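Local coordinates for decapping and exoribonuclease protein 1 (Kluyveromyces lactis, PDB 4GPS) that removes the NAD cap from RNA by metal-dependent hydrolysis, and has decapping and 5'-3' exoribonuclease activity, at residues Asn73-Lys78 with Ser357-Pro362; Ile137-Gly142 with Glu243-Glu248; Leu200-Thr203 with Asn209-Ile212. All coordinates share one frame; numbering follows the deposited sequence.

Contact 1: residues Asn73-Lys78 with Ser357-Pro362; sequences NYVVDK and SIVGKP
Two surface loops meet where Val359, on a single helix-like turn between helices 346-353 and 370-393, packs against Asn73 and Val75 in the connection from strand 60-63 to strand 86-95. The CB of Val359 is directed at the other loop, and this residue does most of the touching. Val359 CG2 lies 3.4 Å from Asn73 CA, while Val359 CG1 comes within 3.4 Å of the carbonyl oxygen Asn73 O, a contact of methyl carbon with backbone. The CB of Asn73 adds to this patch at 3.8 Å from Val359 CG1. Val75 approaches the same side chain obliquely: Val75 CG2 sits 4.1 Å from Val359 CB. With Val75 CG1 opposite its own backbone N (chi1 179°), it is CG2 that is turned onto Val359.

Asn73 OD1 stands 3.2 Å from Val359 O, and two acceptors cannot bond to one another. Lys367 resolves the pairing, since its NZ donates to both oxygens and to Lys361 O as well, tying the asparagine side chain to the backbone of 357-362 with a positive charge that probably offsets the repulsion between the facing oxygens.

Around this small junction, Tyr350 of helix 346-353 bonds through its hydroxyl to Val76 O, and Asn369 ND2 bonds to Tyr74 O just ahead of helix 370-393. Ile358 and Lys361 of the turn rest on Arg308 of helix 305-319; in the facing loop Tyr74 and Val76 touch Asn371 of helix 370-393.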
ATOM      1  N   ASN A  73     -15.558  11.466 -13.585  1.00 51.81           N
ATOM      2  CA  ASN A  73     -15.653  12.818 -13.009  1.00 54.16           C
ATOM      3  C   ASN A  73     -16.424  12.864 -11.699  1.00 51.60           C
ATOM      4  O   ASN A  73     -16.638  13.922 -11.117  1.00 51.59           O
ATOM      5  CB  ASN A  73     -16.299  13.772 -14.011  1.00 54.70           C
ATOM      6  CG  ASN A  73     -15.588  13.758 -15.341  1.00 60.24           C
ATOM      7  OD1 ASN A  73     -14.415  14.127 -15.444  1.00 58.94           O
ATOM      8  ND2 ASN A  73     -16.288  13.305 -16.370  1.00 66.94           N
ATOM      9  N   TYR A  74     -16.825  11.694 -11.242  1.00 48.17           N
ATOM     10  CA  TYR A  74     -17.568  11.548 -10.018  1.00 48.40           C
ATOM     11  C   TYR A  74     -16.862  12.152  -8.806  1.00 48.29           C
ATOM     12  O   TYR A  74     -15.690  11.854  -8.539  1.00 49.74           O
ATOM     13  CB  TYR A  74     -17.784  10.067  -9.787  1.00 51.33           C
ATOM     14  CG  TYR A  74     -18.598   9.746  -8.573  1.00 54.43           C
ATOM     15  CD1 TYR A  74     -19.973   9.949  -8.561  1.00 63.25           C
ATOM     16  CD2 TYR A  74     -18.000   9.230  -7.442  1.00 57.19           C
ATOM     17  CE1 TYR A  74     -20.733   9.644  -7.432  1.00 62.45           C
ATOM     18  CE2 TYR A  74     -18.735   8.914  -6.318  1.00 62.46           C
ATOM     19  CZ  TYR A  74     -20.107   9.128  -6.316  1.00 63.69           C
ATOM     20  OH  TYR A  74     -20.832   8.839  -5.186  1.00 63.08           O
ATOM     21  N   VAL A  75     -17.581  12.976  -8.049  1.00 47.84           N
ATOM     22  CA  VAL A  75     -17.018  13.601  -6.857  1.00 42.81           C
ATOM     23  C   VAL A  75     -17.944  13.382  -5.676  1.00 48.41           C
ATOM     24  O   VAL A  75     -19.152  13.563  -5.797  1.00 53.88           O
ATOM     25  CB  VAL A  75     -16.837  15.121  -7.053  1.00 44.58           C
ATOM     26  CG1 VAL A  75     -16.262  15.748  -5.789  1.00 48.01           C
ATOM     27  CG2 VAL A  75     -15.928  15.393  -8.242  1.00 39.62           C
ATOM     28  N   VAL A  76     -17.384  12.945  -4.549  1.00 49.78           N
ATOM     29  CA  VAL A  76     -18.123  12.744  -3.291  1.00 48.19           C
ATOM     30  C   VAL A  76     -17.137  13.264  -2.245  1.00 50.26           C
ATOM     31  O   VAL A  76     -15.932  12.975  -2.312  1.00 50.07           O
ATOM     32  CB  VAL A  76     -18.499  11.242  -3.016  1.00 50.98           C
ATOM     33  CG1 VAL A  76     -17.259  10.402  -2.774  1.00 51.59           C
ATOM     34  CG2 VAL A  76     -19.430  11.143  -1.818  1.00 42.54           C
ATOM     35  N   ASP A  77     -17.647  14.054  -1.306  1.00 48.39           N
ATOM     36  CA  ASP A  77     -16.835  14.682  -0.267  1.00 50.85           C
ATOM     37  C   ASP A  77     -16.084  13.779   0.685  1.00 49.86           C
ATOM     38  O   ASP A  77     -14.914  14.032   0.972  1.00 50.80           O
ATOM     39  CB  ASP A  77     -17.683  15.661   0.564  1.00 50.93           C
ATOM     40  CG  ASP A  77     -18.316  16.743  -0.290  1.00 57.36           C
ATOM     41  OD1 ASP A  77     -17.720  17.106  -1.342  1.00 57.73           O
ATOM     42  OD2 ASP A  77     -19.397  17.239   0.095  1.00 58.74           O
ATOM     43  N   LYS A  78     -16.762  12.760   1.210  1.00 47.72           N
ATOM     44  CA  LYS A  78     -16.133  11.843   2.145  1.00 47.83           C
ATOM     45  C   LYS A  78     -15.423  10.730   1.363  1.00 51.40           C
ATOM     46  O   LYS A  78     -15.950  10.187   0.385  1.00 47.90           O
ATOM     47  CB  LYS A  78     -17.174  11.225   3.095  1.00 51.50           C
ATOM     48  CG  LYS A  78     -16.564  10.486   4.310  1.00 62.44           C
ATOM     49  CD  LYS A  78     -17.619   9.994   5.303  1.00 70.11           C
ATOM     50  CE  LYS A  78     -18.465   8.873   4.676  1.00 79.12           C
ATOM     51  NZ  LYS A  78     -19.572   8.348   5.566  1.00 84.10           N
ATOM     52  N   SER A 357     -13.196  20.403  -8.860  1.00 65.64           N
ATOM     53  CA  SER A 357     -12.233  21.218  -9.588  1.00 63.31           C
ATOM     54  C   SER A 357     -11.095  20.426 -10.267  1.00 64.01           C
ATOM     55  O   SER A 357     -10.712  20.728 -11.396  1.00 58.84           O
ATOM     56  CB  SER A 357     -11.642  22.253  -8.640  1.00 62.84           C
ATOM     57  OG  SER A 357     -10.327  22.592  -9.027  1.00 61.69           O
ATOM     58  N   ILE A 358     -10.539  19.425  -9.589  1.00 64.75           N
ATOM     59  CA  ILE A 358      -9.460  18.661 -10.203  1.00 63.08           C
ATOM     60  C   ILE A 358     -10.056  17.738 -11.245  1.00 64.44           C
ATOM     61  O   ILE A 358      -9.386  17.327 -12.184  1.00 61.13           O
ATOM     62  CB  ILE A 358      -8.674  17.812  -9.161  1.00 61.72           C
ATOM     63  CG1 ILE A 358      -7.430  17.202  -9.807  1.00 58.53           C
ATOM     64  CG2 ILE A 358      -9.536  16.678  -8.625  1.00 58.88           C
ATOM     65  CD1 ILE A 358      -6.436  16.696  -8.807  1.00 56.18           C
ATOM     66  N   VAL A 359     -11.331  17.417 -11.073  1.00 67.73           N
ATOM     67  CA  VAL A 359     -12.007  16.513 -11.990  1.00 70.55           C
ATOM     68  C   VAL A 359     -12.327  17.210 -13.319  1.00 72.47           C
ATOM     69  O   VAL A 359     -12.679  16.571 -14.311  1.00 72.16           O
ATOM     70  CB  VAL A 359     -13.272  15.960 -11.310  1.00 69.04           C
ATOM     71  CG1 VAL A 359     -14.525  16.478 -11.993  1.00 68.95           C
ATOM     72  CG2 VAL A 359     -13.208  14.455 -11.272  1.00 64.10           C
ATOM     73  N   GLY A 360     -12.183  18.529 -13.324  1.00 74.93           N
ATOM     74  CA  GLY A 360     -12.434  19.297 -14.523  1.00 77.37           C
ATOM     75  C   GLY A 360     -11.362  19.162 -15.595  1.00 81.46           C
ATOM     76  O   GLY A 360     -11.616  19.462 -16.760  1.00 84.00           O
ATOM     77  N   LYS A 361     -10.158  18.720 -15.246  1.00 81.51           N
ATOM     78  CA  LYS A 361      -9.150  18.598 -16.287  1.00 83.13           C
ATOM     79  C   LYS A 361      -9.228  17.267 -17.027  1.00 83.97           C
ATOM     80  O   LYS A 361      -9.568  16.233 -16.453  1.00 80.71           O
ATOM     81  CB  LYS A 361      -7.741  18.842 -15.735  1.00 81.64           C
ATOM     82  CG  LYS A 361      -7.194  17.796 -14.816  1.00 80.97           C
ATOM     83  CD  LYS A 361      -5.981  18.348 -14.090  1.00 78.77           C
ATOM     84  CE  LYS A 361      -6.367  19.531 -13.231  1.00 77.82           C
ATOM     85  NZ  LYS A 361      -5.191  20.119 -12.546  1.00 80.97           N
ATOM     86  N   PRO A 362      -8.935  17.294 -18.335  1.00 86.07           N
ATOM     87  CA  PRO A 362      -8.954  16.127 -19.222  1.00 85.98           C
ATOM     88  C   PRO A 362      -7.932  15.077 -18.791  1.00 84.53           C
ATOM     89  O   PRO A 362      -6.986  15.393 -18.071  1.00 86.50           O
ATOM     90  CB  PRO A 362      -8.631  16.739 -20.583  1.00 87.13           C
ATOM     91  CG  PRO A 362      -7.717  17.868 -20.223  1.00 85.96           C
ATOM     92  CD  PRO A 362      -8.420  18.481 -19.043  1.00 85.18           C
TER

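Contact 2: residues Ile137-Gly142 with Glu243-Glu248; sequences IDLTKG and EDLLIE
Leu245 meets Ile137 and Leu139 in a wholly apolar contact, its CD1 meeting Ile137 alone and its CD2 touching both partners. Leu245 CD1 and Ile137 CD1 approach tip to tip at 3.7 Å. The other branch, Leu245 CD2, has Ile137 CG2 at 4.2 Å and also Leu139 CD2 at 4.2 Å, the two leucine side chains crossing at about a right angle. Leu245 reaches this position because its CG lies opposite the backbone N (chi1 175°), which sends the isobutyl group out from the helix toward the loop. Leu139 does not leave its backbone aimed at the helix, but its side chain draws nearer at the end, where CD2 makes the contact.

Next outward is the backbone. Directly after Ile137, Asp138 to Lys141 form a type I beta turn that carries Leu139, closed by Lys141 N donating to Asp138 O at 3.2 Å. Within it Asp138 OD2 receives a weak bond from Thr140 N, 3.4 Å long and bent to 128°. Leu245 belongs to the last turn of helix 233-246, where Ile247 N still bonds to Glu243 O at 3.0 Å although Ile247 itself has left helical angles. This helix end belongs to the PD-(D/E)XK nuclease fold of the DXO family; Glu243, on the same turn but not touching 137-142, is one of the residues that bind the divalent metal cofactor. Glu243, Leu246 and Ile247 all touch Ile294, another metal-binding residue, on strand 290-297.

Farther out, backbone bonds join Ile137 to Leu338, the first residue of strand 338-344, and Leu139 to Asn336 in the loop just before it. Leu139 also lies on Leu242 and Thr238, about one and two turns back from Leu245, and Phe134 packs on both Leu245 and Leu246.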
ATOM      1  N   ILE A 137      17.916  20.726   6.052  1.00 51.50           N
ATOM      2  CA  ILE A 137      18.826  19.612   5.996  1.00 52.16           C
ATOM      3  C   ILE A 137      18.823  18.980   4.622  1.00 52.67           C
ATOM      4  O   ILE A 137      17.773  18.744   4.023  1.00 55.77           O
ATOM      5  CB  ILE A 137      18.448  18.620   7.090  1.00 53.81           C
ATOM      6  CG1 ILE A 137      18.885  19.230   8.422  1.00 57.05           C
ATOM      7  CG2 ILE A 137      19.071  17.246   6.841  1.00 51.46           C
ATOM      8  CD1 ILE A 137      18.626  18.357   9.605  1.00 64.12           C
ATOM      9  N   ASP A 138      20.018  18.744   4.108  1.00 54.51           N
ATOM     10  CA  ASP A 138      20.188  18.153   2.798  1.00 57.54           C
ATOM     11  C   ASP A 138      19.915  16.660   2.900  1.00 55.97           C
ATOM     12  O   ASP A 138      20.717  15.935   3.487  1.00 54.66           O
ATOM     13  CB  ASP A 138      21.626  18.393   2.303  1.00 65.04           C
ATOM     14  CG  ASP A 138      21.826  17.973   0.847  1.00 71.01           C
ATOM     15  OD1 ASP A 138      21.194  18.585  -0.035  1.00 79.88           O
ATOM     16  OD2 ASP A 138      22.606  17.040   0.572  1.00 72.03           O
ATOM     17  N   LEU A 139      18.792  16.206   2.333  1.00 50.86           N
ATOM     18  CA  LEU A 139      18.423  14.793   2.363  1.00 50.03           C
ATOM     19  C   LEU A 139      19.300  13.981   1.426  1.00 53.63           C
ATOM     20  O   LEU A 139      19.079  12.797   1.219  1.00 56.76           O
ATOM     21  CB  LEU A 139      16.969  14.598   1.929  1.00 49.23           C
ATOM     22  CG  LEU A 139      15.873  15.224   2.777  1.00 46.84           C
ATOM     23  CD1 LEU A 139      14.534  15.062   2.085  1.00 47.91           C
ATOM     24  CD2 LEU A 139      15.862  14.574   4.134  1.00 45.76           C
ATOM     25  N   THR A 140      20.306  14.621   0.867  1.00 59.14           N
ATOM     26  CA  THR A 140      21.179  13.957  -0.077  1.00 64.38           C
ATOM     27  C   THR A 140      22.584  13.769   0.496  1.00 69.33           C
ATOM     28  O   THR A 140      23.422  13.098  -0.099  1.00 70.60           O
ATOM     29  CB  THR A 140      21.165  14.766  -1.409  1.00 65.37           C
ATOM     30  OG1 THR A 140      20.465  13.999  -2.402  1.00 64.67           O
ATOM     31  CG2 THR A 140      22.576  15.158  -1.881  1.00 61.92           C
ATOM     32  N   LYS A 141      22.820  14.349   1.669  1.00 71.94           N
ATOM     33  CA  LYS A 141      24.106  14.246   2.341  1.00 76.13           C
ATOM     34  C   LYS A 141      24.387  12.773   2.647  1.00 78.67           C
ATOM     35  O   LYS A 141      23.508  12.045   3.100  1.00 77.65           O
ATOM     36  CB  LYS A 141      24.074  15.074   3.628  1.00 76.12           C
ATOM     37  CG  LYS A 141      25.400  15.237   4.323  1.00 79.46           C
ATOM     38  CD  LYS A 141      25.257  16.184   5.502  1.00 83.60           C
ATOM     39  CE  LYS A 141      26.352  15.951   6.515  1.00 84.76           C
ATOM     40  NZ  LYS A 141      26.371  14.510   6.897  1.00 84.87           N
ATOM     41  N   GLY A 142      25.611  12.329   2.376  1.00 85.03           N
ATOM     42  CA  GLY A 142      25.961  10.939   2.628  1.00 89.73           C
ATOM     43  C   GLY A 142      25.384   9.944   1.628  1.00 92.17           C
ATOM     44  O   GLY A 142      25.222   8.764   1.950  1.00 93.32           O
ATOM     45  N   GLU A 243      13.205   9.345   6.263  1.00 47.89           N
ATOM     46  CA  GLU A 243      12.718   8.471   7.337  1.00 50.22           C
ATOM     47  C   GLU A 243      13.735   8.493   8.493  1.00 52.02           C
ATOM     48  O   GLU A 243      13.377   8.629   9.674  1.00 49.54           O
ATOM     49  CB  GLU A 243      12.544   7.040   6.803  1.00 51.49           C
ATOM     50  CG  GLU A 243      11.354   6.937   5.831  1.00 60.51           C
ATOM     51  CD  GLU A 243      11.336   5.693   4.958  1.00 63.06           C
ATOM     52  OE1 GLU A 243      10.447   5.612   4.071  1.00 60.98           O
ATOM     53  OE2 GLU A 243      12.199   4.803   5.157  1.00 66.88           O
ATOM     54  N   ASP A 244      15.010   8.388   8.135  1.00 51.60           N
ATOM     55  CA  ASP A 244      16.096   8.392   9.111  1.00 56.71           C
ATOM     56  C   ASP A 244      16.037   9.624  10.017  1.00 53.13           C
ATOM     57  O   ASP A 244      16.112   9.515  11.237  1.00 53.40           O
ATOM     58  CB  ASP A 244      17.437   8.361   8.386  1.00 66.71           C
ATOM     59  CG  ASP A 244      18.488   7.589   9.150  1.00 77.37           C
ATOM     60  OD1 ASP A 244      18.723   7.914  10.337  1.00 80.04           O
ATOM     61  OD2 ASP A 244      19.082   6.655   8.557  1.00 85.10           O
ATOM     62  N   LEU A 245      15.908  10.792   9.397  1.00 48.46           N
ATOM     63  CA  LEU A 245      15.816  12.076  10.093  1.00 44.74           C
ATOM     64  C   LEU A 245      14.553  12.252  10.993  1.00 43.00           C
ATOM     65  O   LEU A 245      14.633  12.872  12.048  1.00 45.01           O
ATOM     66  CB  LEU A 245      15.885  13.199   9.033  1.00 44.21           C
ATOM     67  CG  LEU A 245      15.708  14.661   9.452  1.00 47.94           C
ATOM     68  CD1 LEU A 245      16.955  15.110  10.263  1.00 38.50           C
ATOM     69  CD2 LEU A 245      15.512  15.529   8.196  1.00 39.94           C
ATOM     70  N   LEU A 246      13.403  11.691  10.602  1.00 42.00           N
ATOM     71  CA  LEU A 246      12.155  11.857  11.378  1.00 40.04           C
ATOM     72  C   LEU A 246      11.891  10.803  12.460  1.00 42.23           C
ATOM     73  O   LEU A 246      11.117  11.020  13.389  1.00 39.28           O
ATOM     74  CB  LEU A 246      10.941  11.923  10.411  1.00 34.70           C
ATOM     75  CG  LEU A 246      11.040  13.028   9.328  1.00 35.79           C
ATOM     76  CD1 LEU A 246       9.983  12.854   8.313  1.00 38.03           C
ATOM     77  CD2 LEU A 246      10.963  14.404   9.928  1.00 31.20           C
ATOM     78  N   ILE A 247      12.554   9.662  12.344  1.00 47.18           N
ATOM     79  CA  ILE A 247      12.336   8.550  13.271  1.00 51.95           C
ATOM     80  C   ILE A 247      13.449   8.346  14.318  1.00 53.57           C
ATOM     81  O   ILE A 247      14.636   8.345  13.980  1.00 51.87           O
ATOM     82  CB  ILE A 247      12.165   7.226  12.439  1.00 51.12           C
ATOM     83  CG1 ILE A 247      11.048   7.400  11.398  1.00 52.52           C
ATOM     84  CG2 ILE A 247      11.818   6.079  13.331  1.00 52.29           C
ATOM     85  CD1 ILE A 247      11.062   6.335  10.280  1.00 53.36           C
ATOM     86  N   GLU A 248      13.062   8.186  15.582  1.00 55.52           N
ATOM     87  CA  GLU A 248      14.030   7.916  16.648  1.00 59.97           C
ATOM     88  C   GLU A 248      14.646   6.539  16.427  1.00 55.95           C
ATOM     89  O   GLU A 248      15.850   6.428  16.204  1.00 60.07           O
ATOM     90  CB  GLU A 248      13.356   7.944  18.018  1.00 64.83           C
ATOM     91  CG  GLU A 248      13.679   9.197  18.834  1.00 77.15           C
ATOM     92  CD  GLU A 248      12.960   9.247  20.186  1.00 83.35           C
ATOM     93  OE1 GLU A 248      13.146  10.263  20.906  1.00 86.52           O
ATOM     94  OE2 GLU A 248      12.219   8.284  20.521  1.00 80.71           O
TER

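Contact 3: residues Leu200-Thr203 with Asn209-Ile212; sequences LLMT and NILI
Strands 200-203 and 210-212 run antiparallel, their axes 4.5 Å apart at closest approach, with Thr203 and Leu211 as a hydrogen-bonded pair and Met202 opposite Ile212 as a non-hydrogen-bonded one. Thr203 N donates to Leu211 O at 2.8 Å, nearly straight (172°) and in the carbonyl plane; Leu211 N returns a bond to Thr203 O at 2.9 Å. Met202 and Ile212 lie side by side on one face, Met202 CG 4.1 Å from Ile212 CG1. The methionine then bends at chi3 (44°), which brings Met202 CE to 3.7 Å from Ile210 CG2. Ile212 also uses its second branch, CG2, 4.1 Å from Leu200 CD1, while His184 and Ile185 of helix 182-190 touch the same side chain. Replacing Ile212 with an alanine would probably leave Met202 CG and Leu200 CD1 without their apolar neighbour and open a gap beneath helix 182-190. On the face bearing Thr203 and Leu211, a water lies 2.8 Å from Thr203 OG1 and donates to Leu211 O at 2.9 Å, giving that carbonyl a second donor. Thr203 OG1 is also hydrogen-bonded to Thr399 OG1 of strand 399-404. These two strands form a beta hairpin, flanked by strand 176-181, parallel to 210-213, and strand 399-404, antiparallel to 198-204.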
ATOM      1  N   LEU A 200       1.886 -11.392 -11.500  1.00 39.12           N
ATOM      2  CA  LEU A 200       2.022 -11.876 -10.138  1.00 38.86           C
ATOM      3  C   LEU A 200       1.758 -13.372 -10.101  1.00 41.58           C
ATOM      4  O   LEU A 200       1.370 -13.953 -11.108  1.00 43.79           O
ATOM      5  CB  LEU A 200       0.995 -11.157  -9.213  1.00 42.08           C
ATOM      6  CG  LEU A 200       1.138  -9.659  -8.891  1.00 43.49           C
ATOM      7  CD1 LEU A 200      -0.064  -9.112  -8.113  1.00 37.79           C
ATOM      8  CD2 LEU A 200       2.381  -9.484  -8.091  1.00 42.96           C
ATOM      9  N   LEU A 201       1.960 -13.978  -8.928  1.00 46.40           N
ATOM     10  CA  LEU A 201       1.697 -15.394  -8.690  1.00 45.47           C
ATOM     11  C   LEU A 201       0.629 -15.462  -7.622  1.00 46.69           C
ATOM     12  O   LEU A 201       0.670 -14.721  -6.635  1.00 49.94           O
ATOM     13  CB  LEU A 201       2.938 -16.119  -8.182  1.00 46.53           C
ATOM     14  CG  LEU A 201       4.101 -16.248  -9.161  1.00 52.65           C
ATOM     15  CD1 LEU A 201       5.077 -17.263  -8.579  1.00 54.07           C
ATOM     16  CD2 LEU A 201       3.614 -16.712 -10.546  1.00 45.20           C
ATOM     17  N   MET A 202      -0.337 -16.340  -7.823  1.00 44.05           N
ATOM     18  CA  MET A 202      -1.414 -16.477  -6.869  1.00 45.41           C
ATOM     19  C   MET A 202      -1.626 -17.946  -6.691  1.00 47.56           C
ATOM     20  O   MET A 202      -1.906 -18.668  -7.657  1.00 45.34           O
ATOM     21  CB  MET A 202      -2.670 -15.767  -7.380  1.00 48.35           C
ATOM     22  CG  MET A 202      -2.456 -14.265  -7.430  1.00 48.73           C
ATOM     23  SD  MET A 202      -3.866 -13.197  -7.774  1.00 50.06           S
ATOM     24  CE  MET A 202      -4.999 -13.897  -6.785  1.00 50.21           C
ATOM     25  N   THR A 203      -1.445 -18.384  -5.447  1.00 44.94           N
ATOM     26  CA  THR A 203      -1.561 -19.780  -5.093  1.00 44.23           C
ATOM     27  C   THR A 203      -2.845 -20.119  -4.351  1.00 44.87           C
ATOM     28  O   THR A 203      -3.122 -19.549  -3.298  1.00 47.44           O
ATOM     29  CB  THR A 203      -0.353 -20.235  -4.200  1.00 44.69           C
ATOM     30  OG1 THR A 203       0.880 -20.064  -4.920  1.00 48.09           O
ATOM     31  CG2 THR A 203      -0.511 -21.707  -3.801  1.00 39.49           C
ATOM     32  N   ASN A 209      -7.934 -20.651   0.601  1.00 44.12           N
ATOM     33  CA  ASN A 209      -7.628 -19.235   0.702  1.00 45.27           C
ATOM     34  C   ASN A 209      -6.519 -19.038  -0.350  1.00 42.76           C
ATOM     35  O   ASN A 209      -5.893 -20.002  -0.770  1.00 45.48           O
ATOM     36  CB  ASN A 209      -7.184 -18.895   2.126  1.00 42.04           C
ATOM     37  CG  ASN A 209      -8.355 -18.817   3.063  1.00 44.82           C
ATOM     38  OD1 ASN A 209      -8.286 -19.209   4.244  1.00 41.93           O
ATOM     39  ND2 ASN A 209      -9.463 -18.305   2.538  1.00 43.06           N
ATOM     40  N   ILE A 210      -6.301 -17.810  -0.790  1.00 42.64           N
ATOM     41  CA  ILE A 210      -5.317 -17.527  -1.830  1.00 40.11           C
ATOM     42  C   ILE A 210      -4.127 -16.673  -1.385  1.00 41.68           C
ATOM     43  O   ILE A 210      -4.283 -15.583  -0.827  1.00 42.80           O
ATOM     44  CB  ILE A 210      -6.014 -16.834  -3.024  1.00 42.42           C
ATOM     45  CG1 ILE A 210      -7.114 -17.746  -3.578  1.00 43.07           C
ATOM     46  CG2 ILE A 210      -5.002 -16.510  -4.112  1.00 41.44           C
ATOM     47  CD1 ILE A 210      -8.101 -17.076  -4.497  1.00 41.75           C
ATOM     48  N   LEU A 211      -2.929 -17.170  -1.669  1.00 41.30           N
ATOM     49  CA  LEU A 211      -1.713 -16.463  -1.320  1.00 42.34           C
ATOM     50  C   LEU A 211      -1.173 -15.755  -2.540  1.00 41.94           C
ATOM     51  O   LEU A 211      -0.957 -16.382  -3.564  1.00 43.59           O
ATOM     52  CB  LEU A 211      -0.660 -17.452  -0.817  1.00 43.40           C
ATOM     53  CG  LEU A 211       0.710 -16.858  -0.494  1.00 45.62           C
ATOM     54  CD1 LEU A 211       0.579 -15.818   0.596  1.00 42.21           C
ATOM     55  CD2 LEU A 211       1.647 -17.972  -0.038  1.00 49.52           C
ATOM     56  N   ILE A 212      -0.959 -14.450  -2.437  1.00 44.96           N
ATOM     57  CA  ILE A 212      -0.404 -13.669  -3.546  1.00 44.22           C
ATOM     58  C   ILE A 212       1.094 -13.489  -3.309  1.00 47.27           C
ATOM     59  O   ILE A 212       1.515 -13.273  -2.167  1.00 45.87           O
ATOM     60  CB  ILE A 212      -1.038 -12.259  -3.619  1.00 40.00           C
ATOM     61  CG1 ILE A 212      -2.548 -12.374  -3.789  1.00 40.58           C
ATOM     62  CG2 ILE A 212      -0.424 -11.466  -4.772  1.00 38.03           C
ATOM     63  CD1 ILE A 212      -3.252 -11.055  -3.989  1.00 41.99           C
TER
HETATM   64  O   HOH W   1       1.518 -17.343  -4.787  1.00 45.38           O

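The three contacts lie far apart, without touching, and they nest along the chain: contact 3 falls inside the loop closed by contact 2, which itself falls inside the loop closed by contact 1. Their centres are 34 to 37 Å from one another, and contacts 2 and 3 sit on opposite sides of the chain's centre. Contact 2 alone borders the metal site: Glu243 is on the same helix turn, and between side chains Leu245 is about 8 Å from Ile294 and Leu139 about 10 Å from Lys295, which probably binds substrate. Contact 1, at the surface, and contact 3, a buried hairpin, lie away from the metal and substrate sites.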